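Local coordinates for uncharacterized protein (Bacteroides cellulosilyticus, PDB 5JVK) that probably hydrolyses O-glycosidic bonds in carbohydrates, as a family 39 glycoside hydrolase built around a (beta/alpha)8 barrel, at residues 103-108 with 363-368; 314-319 with 336-341; 355-360 with 373-378. All blocks are in the same frame, centred on the assembly; numbering follows the deposited sequence.

In the fold
All three contacts lie on one arc of the (beta/alpha)8 barrel, where its eighth strand closes back onto the first. Contacts 1 and 3 share helix 350-366, their centres about 10 Å apart; between segments 103-108 and 373-378, D105 O lies 2.8 Å from V373 N, a probable hydrogen bond. Contact 2, centred about 10 Å from contact 1 and 13 Å from contact 3, meets them where W316 NE1 probably bonds to S364 OG (3.1 Å) and V338 O probably accepts from F374 N (2.8 Å). GH39 enzymes belong to clan GH-A, whose active site occupies the C-terminal strand ends; contact 1 lies at the opposite end, while 336-341 and 373-378 run toward the active-site end.

Contact 1: residues 103-108 with 363-368; sequences PLDMGV and LSRRHY
The guanidinium of R365 lies side-on against the carboxylate of D105, giving one nitrogen to each oxygen. R365 NH2 reaches D105 OD1 at 2.9 Å and R365 NE reaches D105 OD2 at 3.1 Å, both nearly straight (168° at NE) and both on the syn sides of the oxygens. The oxygens stay close to the guanidinium plane, but the two flat groups are turned 41° apart, so the nitrogens sit somewhat out of the plane of the acid. R365 leaves its helix with CG anti to the backbone N (chi1 -169°) and then bends at chi2 and chi3, a curl that swings the charged end round to D105. P103 CB abuts the same guanidinium edge, 3.6 Å from R365 NH2, an apolar neighbour in the guanidinium plane. Further out, R365 NH1 bonds to the carbonyl of Y418 and NH2 to that of K416, just beyond helix 403-415; arginine suits this place because its several N-H groups can serve an acid and two carbonyls together. Two waters bridge D105 OD2 and S364 OG; one of them lies 3.2 Å from S364 OG, a weak bond. The Y368 ring turns an edge to the same carboxylate oxygen, Y368 CE1 lying 3.8 Å from D105 OD2. With a methionine in place of R365, D105 would probably be left as a buried acid without its countercharge, and the Y418 and K416 carbonyls would lose a donor. The contact ties the turn leading into strand 106-109 to the C-terminal end of helix 350-366, a buried bidentate salt bridge at the N-terminal end of the strands of a (beta/alpha)8 barrel.

Contact 2: residues 314-319 with 336-341; sequences TVWPYL and VWVTEI
W316 brings the six-membered ring of its indole, through CZ2 and CH2, against V338 CG2, with W316 CZ2 3.7 Å from that methyl and CH2 slightly farther. The two side chains come from opposite directions, and the methyl approaches the ring obliquely. Next to it, I341 CD1 brushes the same end of the indole, 4.4 Å from W316 CH2. A turn further along the helix, L319 CD1 lies 4.1 Å from V336 CG1, these two crossing at about a right angle. V336 places CG1 anti to its backbone N (chi1 -179°), which directs this branch to the leucine. Tryptophan suits its place because its long, flat group can bridge from the helix to a strand whose axis is 10.9 Å away, while the compact branched valines present methyls at short range.

The strand is irregular here: V338 centres an inverse gamma turn, with a weak bond from T339 N to W337 O, and V336, V338 and I341 all point toward the helix, a departure from simple alternation. T339 and E340 are engaged by other residues: T339 OG1 bonds to E219 OE2 and H288 NE2, while E340 OE2 forms a salt bridge with R134 NH1 and E340 OE1 bonds to Y290 OH. On the helix side, the indole is fixed by its polar edge, W316 NE1 bonding to S364 OG of helix 350-366, while L319 also packs on Y285 and I287 of the neighbouring strand 284-287.

Helix 312-325 thus lies against the outer face of barrel strand 335-341, the two segments running roughly antiparallel at 148°. With no hydrogen bond between them, their hold rests on shape and the exclusion of water.

Contact 3: residues 355-360 with 373-378; sequences AYLART and VFWYDF
In L357, CG stands anti to the backbone N (chi1 -173°), and in W375 the same choice carries the indole out from the strand; the turn of the leucine at chi2 (148°) and the crosswise turn of the indole about its own chi2 then put L357 CD1 over a ring face. L357 CD1 sits 3.6 Å from the centroid of the six-membered ring of W375, only 9° off the ring normal, a clear CH-pi contact. L357 CB lies on the same side, near the ring's rim, 3.7 Å from W375 CZ3. A tryptophan suits the place because its broad face can receive CB, CG and CD1 of the leucine, and leucine because its branch ends in a methyl able to rest over the centre.

These residues lie in the beta-alpha-beta unit formed by strand 335-341, helix 350-366 and strand 373-375, the last and eighth strand of the barrel. The helix packs on the outside of that strand.

One turn further along the helix, T360 CG2 approaches V373 CG1 at 4.3 Å, a looser methyl contact. Its hydroxyl points back into the helix and gives a bond of 2.7 Å from T360 OG1 to Y356 O, which also accepts from T360 N on the opposite face of the carbonyl. Threonine therefore offers a methyl to the strand while its polar atom is satisfied locally.

The indole is held at its other end by W375 NE1, which bonds to the carbonyl of F392, and D377 O lies in the ring plane at its edge. The peptide between Y376 and D377 is cis, reminiscent of the non-proline cis peptide found after the eighth strand in many clan GH-A enzymes.

Contact 1: residues 103-108 with 363-368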
# COMPACT_ATOMS: atom_id res chain seq x y z
N PRO A 103 3.86 0.78 10.87
CA PRO A 103 3.89 -0.62 10.42
C PRO A 103 5.02 -0.94 9.45
O PRO A 103 5.10 -0.36 8.37
CB PRO A 103 2.53 -0.79 9.74
CG PRO A 103 1.65 0.18 10.44
CD PRO A 103 2.52 1.37 10.71
N LEU A 104 5.88 -1.87 9.86
CA LEU A 104 7.02 -2.32 9.07
C LEU A 104 6.63 -3.23 7.90
O LEU A 104 7.45 -3.49 7.02
CB LEU A 104 8.03 -3.05 9.96
CG LEU A 104 8.65 -2.22 11.10
CD1 LEU A 104 9.43 -3.11 12.06
CD2 LEU A 104 9.54 -1.11 10.55
N ASP A 105 5.38 -3.72 7.90
CA ASP A 105 4.84 -4.55 6.81
C ASP A 105 3.96 -3.78 5.79
O ASP A 105 3.57 -4.36 4.78
CB ASP A 105 4.08 -5.78 7.36
CG ASP A 105 2.91 -5.42 8.27
OD1 ASP A 105 2.75 -4.24 8.65
OD2 ASP A 105 2.15 -6.34 8.63
N MET A 106 3.66 -2.51 6.06
CA MET A 106 2.89 -1.69 5.12
C MET A 106 3.81 -1.08 4.07
O MET A 106 4.70 -0.30 4.40
CB MET A 106 2.12 -0.57 5.84
CG MET A 106 0.82 -1.03 6.49
SD MET A 106 -0.21 0.31 7.13
CE MET A 106 -0.60 1.23 5.64
N GLY A 107 3.58 -1.45 2.81
CA GLY A 107 4.28 -0.85 1.67
C GLY A 107 3.29 -0.26 0.68
O GLY A 107 2.08 -0.47 0.81
N VAL A 108 3.80 0.47 -0.30
CA VAL A 108 2.97 1.02 -1.38
C VAL A 108 3.76 1.13 -2.68
O VAL A 108 4.93 1.50 -2.68
CB VAL A 108 2.38 2.40 -0.98
CG1 VAL A 108 3.46 3.46 -0.81
CG2 VAL A 108 1.33 2.85 -1.99
N LEU A 363 -6.35 -7.98 8.26
CA LEU A 363 -6.33 -9.44 8.02
C LEU A 363 -4.91 -9.98 7.77
O LEU A 363 -4.60 -11.10 8.17
CB LEU A 363 -7.26 -9.82 6.87
CG LEU A 363 -8.76 -9.66 7.14
CD1 LEU A 363 -9.55 -9.78 5.85
CD2 LEU A 363 -9.27 -10.68 8.16
N SER A 364 -4.07 -9.19 7.10
CA SER A 364 -2.67 -9.58 6.86
C SER A 364 -1.90 -9.77 8.17
O SER A 364 -1.22 -10.78 8.36
CB SER A 364 -1.96 -8.57 5.97
OG SER A 364 -0.58 -8.86 5.84
N ARG A 365 -2.03 -8.81 9.08
CA ARG A 365 -1.42 -8.90 10.41
C ARG A 365 -2.02 -10.05 11.24
O ARG A 365 -1.30 -10.72 11.98
CB ARG A 365 -1.56 -7.57 11.17
CG ARG A 365 -0.74 -7.45 12.46
CD ARG A 365 0.75 -7.34 12.21
NE ARG A 365 1.10 -6.10 11.50
CZ ARG A 365 1.18 -4.89 12.05
NH1 ARG A 365 0.91 -4.69 13.34
NH2 ARG A 365 1.52 -3.84 11.29
N ARG A 366 -3.33 -10.26 11.11
CA ARG A 366 -4.02 -11.37 11.80
C ARG A 366 -3.37 -12.71 11.47
O ARG A 366 -3.02 -13.47 12.38
CB ARG A 366 -5.49 -11.40 11.42
CG ARG A 366 -6.32 -12.45 12.16
CD ARG A 366 -7.62 -12.71 11.42
NE ARG A 366 -8.42 -13.74 12.07
CZ ARG A 366 -9.50 -14.33 11.54
NH1 ARG A 366 -9.92 -14.02 10.31
NH2 ARG A 366 -10.15 -15.25 12.24
N HIS A 367 -3.21 -12.98 10.18
CA HIS A 367 -2.57 -14.20 9.68
C HIS A 367 -1.12 -13.89 9.28
O HIS A 367 -0.69 -14.24 8.18
CB HIS A 367 -3.34 -14.74 8.46
CG HIS A 367 -4.81 -14.92 8.70
ND1 HIS A 367 -5.33 -16.03 9.33
CD2 HIS A 367 -5.87 -14.15 8.36
CE1 HIS A 367 -6.64 -15.92 9.39
NE2 HIS A 367 -7.00 -14.79 8.80
N TYR A 368 -0.37 -13.25 10.18
CA TYR A 368 0.95 -12.69 9.85
C TYR A 368 1.88 -13.72 9.21
O TYR A 368 2.15 -14.77 9.79
CB TYR A 368 1.65 -12.08 11.06
CG TYR A 368 2.94 -11.36 10.68
CD1 TYR A 368 2.90 -10.15 10.00
CD2 TYR A 368 4.19 -11.91 10.97
CE1 TYR A 368 4.06 -9.49 9.62
CE2 TYR A 368 5.36 -11.27 10.60
CZ TYR A 368 5.29 -10.06 9.93
OH TYR A 368 6.44 -9.40 9.55
O HOH W 1 -0.42 -6.04 7.42
O HOH W 2 2.04 -8.36 6.57

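Contact 2: residues 314-319 with 336-341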
# COMPACT_ATOMS: atom_id res chain seq x y z
N THR A 314 -7.47 -17.56 3.71
CA THR A 314 -7.08 -18.85 3.13
C THR A 314 -5.66 -18.82 2.58
O THR A 314 -4.87 -19.73 2.86
CB THR A 314 -8.03 -19.26 1.99
OG1 THR A 314 -9.37 -19.30 2.48
CG2 THR A 314 -7.66 -20.62 1.42
N VAL A 315 -5.34 -17.79 1.81
CA VAL A 315 -4.05 -17.69 1.11
C VAL A 315 -2.87 -17.47 2.06
O VAL A 315 -1.82 -18.10 1.88
CB VAL A 315 -4.08 -16.57 0.03
CG1 VAL A 315 -2.69 -16.33 -0.57
CG2 VAL A 315 -5.07 -16.91 -1.07
N TRP A 316 -3.03 -16.61 3.07
CA TRP A 316 -1.91 -16.27 3.96
C TRP A 316 -1.39 -17.50 4.73
O TRP A 316 -0.19 -17.79 4.66
CB TRP A 316 -2.25 -15.09 4.92
CG TRP A 316 -1.83 -13.70 4.44
CD1 TRP A 316 -1.13 -12.77 5.16
CD2 TRP A 316 -2.11 -13.08 3.17
NE1 TRP A 316 -0.94 -11.63 4.42
CE2 TRP A 316 -1.54 -11.79 3.20
CE3 TRP A 316 -2.78 -13.50 2.01
CZ2 TRP A 316 -1.62 -10.91 2.11
CZ3 TRP A 316 -2.86 -12.62 0.93
CH2 TRP A 316 -2.28 -11.33 0.99
N PRO A 317 -2.28 -18.25 5.44
CA PRO A 317 -1.83 -19.50 6.09
C PRO A 317 -1.34 -20.59 5.13
O PRO A 317 -0.46 -21.36 5.50
CB PRO A 317 -3.09 -19.99 6.82
CG PRO A 317 -3.91 -18.77 7.01
CD PRO A 317 -3.68 -17.96 5.77
N TYR A 318 -1.90 -20.65 3.93
CA TYR A 318 -1.51 -21.64 2.93
C TYR A 318 -0.06 -21.46 2.45
O TYR A 318 0.68 -22.43 2.37
CB TYR A 318 -2.48 -21.65 1.73
CG TYR A 318 -2.03 -22.48 0.55
CD1 TYR A 318 -2.07 -23.88 0.58
CD2 TYR A 318 -1.57 -21.86 -0.62
CE1 TYR A 318 -1.66 -24.63 -0.51
CE2 TYR A 318 -1.15 -22.60 -1.71
CZ TYR A 318 -1.20 -23.99 -1.66
OH TYR A 318 -0.78 -24.70 -2.76
N LEU A 319 0.33 -20.22 2.14
CA LEU A 319 1.70 -19.95 1.69
C LEU A 319 2.72 -19.97 2.83
O LEU A 319 3.91 -20.21 2.60
CB LEU A 319 1.77 -18.62 0.94
CG LEU A 319 0.90 -18.52 -0.31
CD1 LEU A 319 1.05 -17.14 -0.92
CD2 LEU A 319 1.22 -19.60 -1.33
N VAL A 336 7.79 -14.62 1.84
CA VAL A 336 6.72 -14.38 0.87
C VAL A 336 6.38 -12.90 0.89
O VAL A 336 5.94 -12.38 1.91
CB VAL A 336 5.46 -15.22 1.18
CG1 VAL A 336 4.37 -14.98 0.13
CG2 VAL A 336 5.82 -16.69 1.25
N TRP A 337 6.59 -12.22 -0.24
CA TRP A 337 6.38 -10.78 -0.35
C TRP A 337 5.15 -10.48 -1.21
O TRP A 337 5.10 -10.88 -2.36
CB TRP A 337 7.62 -10.13 -0.96
CG TRP A 337 8.82 -10.26 -0.08
CD1 TRP A 337 9.61 -11.37 0.07
CD2 TRP A 337 9.36 -9.26 0.78
NE1 TRP A 337 10.62 -11.11 0.97
CE2 TRP A 337 10.49 -9.82 1.42
CE3 TRP A 337 9.01 -7.93 1.07
CZ2 TRP A 337 11.27 -9.11 2.34
CZ3 TRP A 337 9.79 -7.22 1.99
CH2 TRP A 337 10.90 -7.81 2.61
N VAL A 338 4.17 -9.78 -0.65
CA VAL A 338 2.96 -9.41 -1.39
C VAL A 338 3.25 -8.08 -2.10
O VAL A 338 2.84 -7.01 -1.64
CB VAL A 338 1.72 -9.35 -0.48
CG1 VAL A 338 0.46 -9.08 -1.29
CG2 VAL A 338 1.60 -10.65 0.32
N THR A 339 3.96 -8.17 -3.22
CA THR A 339 4.51 -6.98 -3.88
C THR A 339 3.49 -6.15 -4.67
O THR A 339 3.78 -5.01 -5.02
CB THR A 339 5.70 -7.35 -4.79
OG1 THR A 339 5.29 -8.28 -5.80
CG2 THR A 339 6.84 -7.95 -3.97
N GLU A 340 2.31 -6.71 -4.93
CA GLU A 340 1.15 -5.92 -5.35
C GLU A 340 -0.14 -6.51 -4.79
O GLU A 340 -0.38 -7.71 -4.89
CB GLU A 340 1.01 -5.83 -6.87
CG GLU A 340 2.12 -5.09 -7.60
CD GLU A 340 1.85 -4.94 -9.10
OE1 GLU A 340 0.71 -5.15 -9.55
OE2 GLU A 340 2.81 -4.62 -9.83
N ILE A 341 -0.96 -5.65 -4.19
CA ILE A 341 -2.36 -5.97 -3.94
C ILE A 341 -3.12 -4.65 -3.93
O ILE A 341 -2.61 -3.64 -3.45
CB ILE A 341 -2.55 -6.77 -2.63
CG1 ILE A 341 -4.02 -7.22 -2.48
CG2 ILE A 341 -2.10 -5.98 -1.41
CD1 ILE A 341 -4.24 -8.23 -1.37

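Contact 3: residues 355-360 with 373-378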
# COMPACT_ATOMS: atom_id res chain seq x y z
N ALA A 355 -12.30 0.81 2.69
CA ALA A 355 -12.65 -0.30 3.58
C ALA A 355 -11.77 -1.52 3.34
O ALA A 355 -11.27 -2.12 4.30
CB ALA A 355 -14.12 -0.67 3.40
N TYR A 356 -11.56 -1.88 2.08
CA TYR A 356 -10.78 -3.07 1.73
C TYR A 356 -9.28 -2.90 1.97
O TYR A 356 -8.59 -3.88 2.24
CB TYR A 356 -11.04 -3.50 0.28
CG TYR A 356 -12.49 -3.87 -0.05
CD1 TYR A 356 -13.44 -4.14 0.95
CD2 TYR A 356 -12.90 -3.99 -1.37
CE1 TYR A 356 -14.75 -4.48 0.64
CE2 TYR A 356 -14.21 -4.33 -1.69
CZ TYR A 356 -15.13 -4.58 -0.68
OH TYR A 356 -16.42 -4.92 -0.99
N LEU A 357 -8.79 -1.66 1.88
CA LEU A 357 -7.40 -1.36 2.23
C LEU A 357 -7.14 -1.65 3.71
O LEU A 357 -6.20 -2.36 4.05
CB LEU A 357 -7.05 0.09 1.91
CG LEU A 357 -5.57 0.51 2.06
CD1 LEU A 357 -5.22 1.58 1.04
CD2 LEU A 357 -5.22 1.00 3.46
N ALA A 358 -7.98 -1.08 4.58
CA ALA A 358 -7.85 -1.29 6.03
C ALA A 358 -7.99 -2.77 6.38
O ALA A 358 -7.20 -3.30 7.17
CB ALA A 358 -8.90 -0.49 6.78
N ARG A 359 -8.98 -3.42 5.78
CA ARG A 359 -9.24 -4.84 6.01
C ARG A 359 -8.11 -5.75 5.53
O ARG A 359 -7.81 -6.75 6.19
CB ARG A 359 -10.59 -5.25 5.39
CG ARG A 359 -11.75 -4.87 6.30
CD ARG A 359 -13.07 -4.62 5.61
NE ARG A 359 -13.62 -5.79 4.93
CZ ARG A 359 -14.86 -5.86 4.43
NH1 ARG A 359 -15.70 -4.84 4.51
NH2 ARG A 359 -15.26 -6.98 3.83
N THR A 360 -7.47 -5.39 4.42
CA THR A 360 -6.28 -6.11 3.93
C THR A 360 -5.16 -6.14 4.97
O THR A 360 -4.64 -7.21 5.29
CB THR A 360 -5.74 -5.51 2.62
OG1 THR A 360 -6.70 -5.69 1.58
CG2 THR A 360 -4.42 -6.16 2.19
N VAL A 373 3.59 -6.08 2.51
CA VAL A 373 2.38 -6.07 1.70
C VAL A 373 2.26 -4.69 1.06
O VAL A 373 1.98 -3.71 1.75
CB VAL A 373 1.14 -6.39 2.56
CG1 VAL A 373 -0.14 -6.29 1.73
CG2 VAL A 373 1.28 -7.78 3.17
N PHE A 374 2.46 -4.64 -0.26
CA PHE A 374 2.56 -3.39 -1.00
C PHE A 374 1.26 -3.06 -1.73
O PHE A 374 0.85 -3.79 -2.64
CB PHE A 374 3.71 -3.45 -2.01
CG PHE A 374 5.07 -3.50 -1.38
CD1 PHE A 374 5.90 -2.38 -1.39
CD2 PHE A 374 5.54 -4.67 -0.78
CE1 PHE A 374 7.16 -2.43 -0.81
CE2 PHE A 374 6.79 -4.72 -0.19
CZ PHE A 374 7.61 -3.60 -0.21
N TRP A 375 0.62 -1.96 -1.34
CA TRP A 375 -0.59 -1.50 -2.00
C TRP A 375 -0.28 -1.00 -3.41
O TRP A 375 0.63 -0.19 -3.59
CB TRP A 375 -1.26 -0.38 -1.21
CG TRP A 375 -2.49 0.17 -1.89
CD1 TRP A 375 -2.54 1.22 -2.76
CD2 TRP A 375 -3.83 -0.31 -1.76
NE1 TRP A 375 -3.84 1.42 -3.18
CE2 TRP A 375 -4.64 0.50 -2.58
CE3 TRP A 375 -4.41 -1.35 -1.03
CZ2 TRP A 375 -6.02 0.30 -2.68
CZ3 TRP A 375 -5.79 -1.54 -1.13
CH2 TRP A 375 -6.57 -0.72 -1.95
N TYR A 376 -1.04 -1.48 -4.40
CA TYR A 376 -0.99 -0.93 -5.75
C TYR A 376 -2.20 -0.01 -5.95
O TYR A 376 -3.33 -0.49 -5.87
CB TYR A 376 -0.99 -2.03 -6.82
CG TYR A 376 -0.70 -1.45 -8.18
CD1 TYR A 376 0.61 -1.28 -8.61
CD2 TYR A 376 -1.73 -1.00 -9.01
CE1 TYR A 376 0.89 -0.70 -9.85
CE2 TYR A 376 -1.46 -0.43 -10.25
CZ TYR A 376 -0.15 -0.28 -10.66
OH TYR A 376 0.13 0.28 -11.88
N ASP A 377 -2.02 1.29 -6.18
CA ASP A 377 -0.74 2.02 -6.09
C ASP A 377 -0.99 3.36 -5.39
O ASP A 377 -2.12 3.62 -4.94
CB ASP A 377 -0.09 2.18 -7.48
CG ASP A 377 -0.97 2.92 -8.49
OD1 ASP A 377 -2.12 3.30 -8.18
OD2 ASP A 377 -0.49 3.11 -9.62
N PHE A 378 0.04 4.19 -5.26
CA PHE A 378 -0.06 5.40 -4.45
C PHE A 378 -0.93 6.48 -5.09
O PHE A 378 -1.83 7.01 -4.43
CB PHE A 378 1.32 5.98 -4.14
CG PHE A 378 1.27 7.11 -3.15
CD1 PHE A 378 1.61 8.41 -3.53
CD2 PHE A 378 0.83 6.89 -1.85
CE1 PHE A 378 1.55 9.45 -2.62
CE2 PHE A 378 0.76 7.92 -0.94
CZ PHE A 378 1.12 9.20 -1.32